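Local coordinates for frutapin (Artocarpus altilis, PDB 5KRP), which is a breadfruit lectin of the jacalin-related family that binds carbohydrate, probably mannose-type sugars, at residues N17-G22 with S55-K60; E31-Y34 with G39-S42. One frame throughout, in Å; residues are numbered along the deposited sequence. Where two conformers were deposited one is given.

Contact 1 of 2, residues N17-G22 with S55-K60; sequences NEWDDG and SKHTSK
Trp19 and His57 stack face to face where two sheets of the jacalin-type beta-prism meet: Trp19 lies on strand 17-20 of one sheet, His57 in the loop that follows strand 50-53 of another. The aromatic overlap is nearly parallel, with the His57 imidazole centroid 3.6 Å from that of the five-membered ring of Trp19 and the planes 9° apart. Trp19 CG falls between its own N and C (chi1 56°), which brings the indole face against the histidine. His57 CB adds a CH-pi contact over the same ring, while Trp19 NE1 is hydrogen-bonded to Thr137 OG1.

Polar contacts act at the imidazole edge. His57 NE2 donates to Asp21 OD1 at 2.8 Å on the syn side, though tilted out of the carboxylate plane, with an N-H...O angle of 162°. The acceptor lies almost in the ring plane, so the bond and the stack together fix the ring's rotation. Asp21 OD2 is hydrogen-bonded to Tyr45 OH, and His57 ND1 to a glycerol, probably from the crystallisation liquor.

A water donates to Asp21 OD2 (2.8 Å) and to Ser55 O (2.7 Å). On the imidazole face opposite Trp19, Ser55 O lies 3.1 Å above the His57 ring plane, offset toward the rim.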
loop_
_atom_site.group_PDB
_atom_site.type_symbol
_atom_site.label_atom_id
_atom_site.label_comp_id
_atom_site.label_asym_id
_atom_site.label_seq_id
_atom_site.Cartn_x
_atom_site.Cartn_y
_atom_site.Cartn_z
ATOM N N ASN A 17 -17.904 23.451 6.517
ATOM C CA ASN A 17 -16.461 23.553 6.689
ATOM C C ASN A 17 -15.754 22.245 6.356
ATOM O O ASN A 17 -16.041 21.232 6.938
ATOM C CB ASN A 17 -16.101 24.023 8.103
ATOM C CG ASN A 17 -16.759 25.373 8.445
ATOM O OD1 ASN A 17 -16.629 26.338 7.687
ATOM N ND2 ASN A 17 -17.544 25.407 9.532
ATOM N N GLU A 18 -14.776 22.298 5.447
ATOM C CA GLU A 18 -13.999 21.122 5.065
ATOM C C GLU A 18 -13.101 20.667 6.256
ATOM O O GLU A 18 -12.496 21.507 6.962
ATOM C CB GLU A 18 -13.060 21.406 3.907
ATOM C CG GLU A 18 -13.768 21.990 2.660
ATOM C CD GLU A 18 -14.613 21.011 1.854
ATOM O OE1 GLU A 18 -14.447 19.762 2.031
ATOM O OE2 GLU A 18 -15.494 21.520 1.042
ATOM N N TRP A 19 -12.996 19.348 6.433
ATOM C CA TRP A 19 -12.066 18.791 7.424
ATOM C C TRP A 19 -11.569 17.459 6.951
ATOM O O TRP A 19 -12.207 16.783 6.132
ATOM C CB TRP A 19 -12.674 18.662 8.809
ATOM C CG TRP A 19 -13.942 17.864 8.929
ATOM C CD1 TRP A 19 -15.204 18.355 8.909
ATOM C CD2 TRP A 19 -14.090 16.433 9.142
ATOM N NE1 TRP A 19 -16.110 17.367 9.070
ATOM C CE2 TRP A 19 -15.461 16.166 9.182
ATOM C CE3 TRP A 19 -13.171 15.341 9.256
ATOM C CZ2 TRP A 19 -15.984 14.862 9.392
ATOM C CZ3 TRP A 19 -13.651 14.087 9.483
ATOM C CH2 TRP A 19 -15.037 13.820 9.530
ATOM N N ASP A 20 -10.392 17.108 7.458
ATOM C CA ASP A 20 -9.749 15.844 7.125
ATOM C C ASP A 20 -8.902 15.373 8.286
ATOM O O ASP A 20 -7.949 16.050 8.605
ATOM C CB ASP A 20 -8.973 15.935 5.819
ATOM C CG ASP A 20 -8.411 14.584 5.370
ATOM O OD1 ASP A 20 -8.495 13.550 6.087
ATOM O OD2 ASP A 20 -8.105 14.481 4.158
ATOM N N ASP A 21 -9.333 14.296 9.002
ATOM C CA ASP A 21 -8.581 13.823 10.158
ATOM C C ASP A 21 -7.233 13.211 9.755
ATOM O O ASP A 21 -6.337 13.099 10.577
ATOM C CB ASP A 21 -9.348 12.802 10.980
ATOM C CG ASP A 21 -10.552 13.388 11.745
ATOM O OD1 ASP A 21 -10.570 14.617 11.951
ATOM O OD2 ASP A 21 -11.380 12.547 12.209
ATOM N N GLY A 22 -7.076 12.874 8.482
ATOM C CA GLY A 22 -5.890 12.154 8.033
ATOM C C GLY A 22 -5.973 10.668 8.408
ATOM O O GLY A 22 -7.090 10.154 8.629
ATOM N N SER A 55 -9.680 15.554 15.923
ATOM C CA SER A 55 -10.337 16.811 16.128
ATOM C C SER A 55 -11.818 16.573 16.194
ATOM O O SER A 55 -12.353 15.749 15.502
ATOM C CB SER A 55 -10.058 17.795 14.978
ATOM O OG SER A 55 -8.690 18.157 14.895
ATOM N N LYS A 56 -12.495 17.353 17.021
ATOM C CA LYS A 56 -13.962 17.328 17.077
ATOM C C LYS A 56 -14.576 18.052 15.883
ATOM O O LYS A 56 -14.059 19.060 15.432
ATOM C CB LYS A 56 -14.434 17.981 18.406
ATOM C CG LYS A 56 -13.921 17.334 19.669
ATOM C CD LYS A 56 -14.514 15.947 19.833
ATOM C CE LYS A 56 -14.107 15.215 21.127
ATOM N NZ LYS A 56 -13.802 13.742 20.868
ATOM N N HIS A 57 -15.616 17.488 15.313
ATOM C CA HIS A 57 -16.420 18.141 14.242
ATOM C C HIS A 57 -17.870 18.198 14.779
ATOM O O HIS A 57 -18.767 17.432 14.420
ATOM C CB HIS A 57 -16.268 17.358 12.921
ATOM C CG HIS A 57 -14.829 17.000 12.659
ATOM N ND1 HIS A 57 -13.904 17.961 12.340
ATOM C CD2 HIS A 57 -14.168 15.819 12.646
ATOM C CE1 HIS A 57 -12.710 17.401 12.198
ATOM N NE2 HIS A 57 -12.840 16.109 12.397
ATOM N N THR A 58 -18.042 19.162 15.674
ATOM C CA THR A 58 -19.212 19.246 16.511
ATOM C C THR A 58 -20.274 20.077 15.786
ATOM O O THR A 58 -19.964 21.157 15.235
ATOM C CB THR A 58 -18.788 19.896 17.849
ATOM O OG1 THR A 58 -17.839 19.021 18.496
ATOM C CG2 THR A 58 -19.981 20.072 18.796
ATOM N N SER A 59 -21.512 19.602 15.826
ATOM C CA SER A 59 -22.665 20.351 15.380
ATOM C C SER A 59 -23.201 21.197 16.584
ATOM O O SER A 59 -23.194 20.743 17.746
ATOM C CB SER A 59 -23.793 19.390 14.909
ATOM O OG SER A 59 -25.012 20.159 14.822
ATOM N N LYS A 60 -23.499 22.457 16.321
ATOM C CA LYS A 60 -24.039 23.333 17.387
ATOM C C LYS A 60 -25.468 22.937 17.770
ATOM O O LYS A 60 -25.988 23.468 18.763
ATOM C CB LYS A 60 -24.022 24.773 16.896
ATOM C CG LYS A 60 -25.095 24.971 15.842
ATOM C CD LYS A 60 -24.951 26.337 15.174
ATOM C CE LYS A 60 -26.230 26.693 14.423
ATOM N NZ LYS A 60 -26.209 28.065 13.819
HETATM O O HOH W 1 -12.346 13.151 14.718
#

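Contact 2 of 2, residues E31-Y34 with G39-S42; sequences ELSY and GSFS
The hydroxyl of Ser33 reaches across to Ser40 on the neighbouring strand. Ser33 OG, set between its own N and C by a chi1 of 74°, takes the N-H of Ser40 at 2.8 Å in an almost straight bond (178°). Its approach passes Gly39, which has no side chain there to obstruct it. Ser40 OG accepts the backbone N-H of Ser59, in the loop alongside.

The serine bond stands in for a backbone bond of regular pairing. Ser33 O receives Gly39 N at 2.9 Å and Ser33 N donates to Ser40 O at 3.1 Å, which sets two residues of one strand opposite a single residue of the other. Both donors lie well above the carbonyl planes of their acceptors, evidence that the pairing is distorted here.

Further along, regular geometry returns. Glu31 and Ser42 form a hydrogen-bonded pair through Glu31 N to Ser42 O and Ser42 N to Glu31 O, both 2.9 Å, with their side chains on one face of the sheet. Leu32 and Phe41, a non-hydrogen-bonded pair, point to the other face, where Leu32 CB comes within 4.4 Å of Phe41 CD2. Phe41, its CG anti to N, carries its ring on to Phe133 of another sheet in a T-shaped contact. Short CA-H...O contacts, such as Leu32 CA to Ser40 O at 3.2 Å, fill in between the strands.

With short segment axes at 173°, this is an antiparallel beta hairpin of strands 26-34 and 38-47 with a pattern consistent with a beta bulge at Gly39 and Ser40, within one sheet of the jacalin-type prism.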
loop_
_atom_site.group_PDB
_atom_site.type_symbol
_atom_site.label_atom_id
_atom_site.label_comp_id
_atom_site.label_asym_id
_atom_site.label_seq_id
_atom_site.Cartn_x
_atom_site.Cartn_y
_atom_site.Cartn_z
ATOM N N GLU A 31 -17.860 8.796 17.901
ATOM C CA GLU A 31 -18.932 9.560 18.617
ATOM C C GLU A 31 -19.677 10.422 17.606
ATOM O O GLU A 31 -19.065 11.156 16.849
ATOM C CB GLU A 31 -18.313 10.466 19.676
ATOM C CG GLU A 31 -17.566 9.703 20.771
ATOM C CD GLU A 31 -16.976 10.624 21.842
ATOM O OE1 GLU A 31 -17.784 11.298 22.543
ATOM O OE2 GLU A 31 -15.728 10.662 21.988
ATOM N N LEU A 32 -20.995 10.320 17.578
ATOM C CA LEU A 32 -21.722 11.143 16.697
ATOM C C LEU A 32 -22.973 11.647 17.398
ATOM O O LEU A 32 -23.329 11.125 18.458
ATOM C CB LEU A 32 -22.024 10.377 15.410
ATOM C CG LEU A 32 -22.799 9.108 15.463
ATOM C CD1 LEU A 32 -24.327 9.422 15.461
ATOM C CD2 LEU A 32 -22.515 8.241 14.268
ATOM N N SER A 33 -23.566 12.706 16.825
ATOM C CA SER A 33 -24.931 13.158 17.258
ATOM C C SER A 33 -25.889 13.075 16.085
ATOM O O SER A 33 -25.475 13.097 14.905
ATOM C CB SER A 33 -24.909 14.543 17.873
ATOM O OG SER A 33 -24.738 15.527 16.889
ATOM N N TYR A 34 -27.169 12.860 16.394
ATOM C CA TYR A 34 -28.177 12.724 15.384
ATOM C C TYR A 34 -29.575 13.142 15.894
ATOM O O TYR A 34 -29.825 13.137 17.117
ATOM C CB TYR A 34 -28.313 11.309 14.896
ATOM C CG TYR A 34 -28.784 10.326 15.943
ATOM C CD1 TYR A 34 -27.885 9.760 16.867
ATOM C CD2 TYR A 34 -30.160 9.944 16.012
ATOM C CE1 TYR A 34 -28.334 8.844 17.844
ATOM C CE2 TYR A 34 -30.610 9.060 17.003
ATOM C CZ TYR A 34 -29.682 8.490 17.873
ATOM O OH TYR A 34 -30.075 7.605 18.848
ATOM N N GLY A 39 -25.381 15.174 12.954
ATOM C CA GLY A 39 -24.762 16.394 13.409
ATOM C C GLY A 39 -23.250 16.222 13.630
ATOM O O GLY A 39 -22.455 16.388 12.732
ATOM N N SER A 40 -22.851 15.957 14.867
ATOM C CA SER A 40 -21.451 15.870 15.230
ATOM C C SER A 40 -20.864 14.526 14.743
ATOM O O SER A 40 -21.550 13.542 14.635
ATOM C CB SER A 40 -21.337 15.926 16.738
ATOM O OG SER A 40 -21.867 17.161 17.276
ATOM N N PHE A 41 -19.562 14.521 14.573
ATOM C CA PHE A 41 -18.827 13.344 14.209
ATOM C C PHE A 41 -17.397 13.552 14.653
ATOM O O PHE A 41 -16.686 14.460 14.203
ATOM C CB PHE A 41 -18.922 13.091 12.685
ATOM C CG PHE A 41 -18.310 11.756 12.263
ATOM C CD1 PHE A 41 -16.950 11.657 12.018
ATOM C CD2 PHE A 41 -19.085 10.622 12.168
ATOM C CE1 PHE A 41 -16.406 10.410 11.568
ATOM C CE2 PHE A 41 -18.546 9.399 11.792
ATOM C CZ PHE A 41 -17.229 9.294 11.510
ATOM N N SER A 42 -16.936 12.679 15.514
ATOM C CA SER A 42 -15.525 12.693 15.936
ATOM C C SER A 42 -15.061 11.276 16.282
ATOM O O SER A 42 -15.867 10.422 16.623
ATOM C CB SER A 42 -15.319 13.638 17.147
ATOM O OG SER A 42 -16.018 14.898 17.026
HETATM O O HOH W 2 -18.521 13.905 18.166
#

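Overall arrangement
Both contacts lie within the jacalin-like domain, their centres about 10 Å apart. Along the chain, strand 17-20 comes first, then the two hairpin strands of contact 2, and last the loop 55-60, so contact 1 brackets contact 2 in sequence. The two are in direct touch: Phe41 N lies 3.0 Å from His57 O and Ser40 OG 2.9 Å from Ser59 N, both probable hydrogen bonds. The loop therefore runs beside strand 38-47 while its histidine reaches strand 17-20. Contact 2 joins strands within one four-stranded sheet, whereas contact 1 bridges from the loop of that sheet to an end strand, within this chain, of another, tying two walls of the prism together.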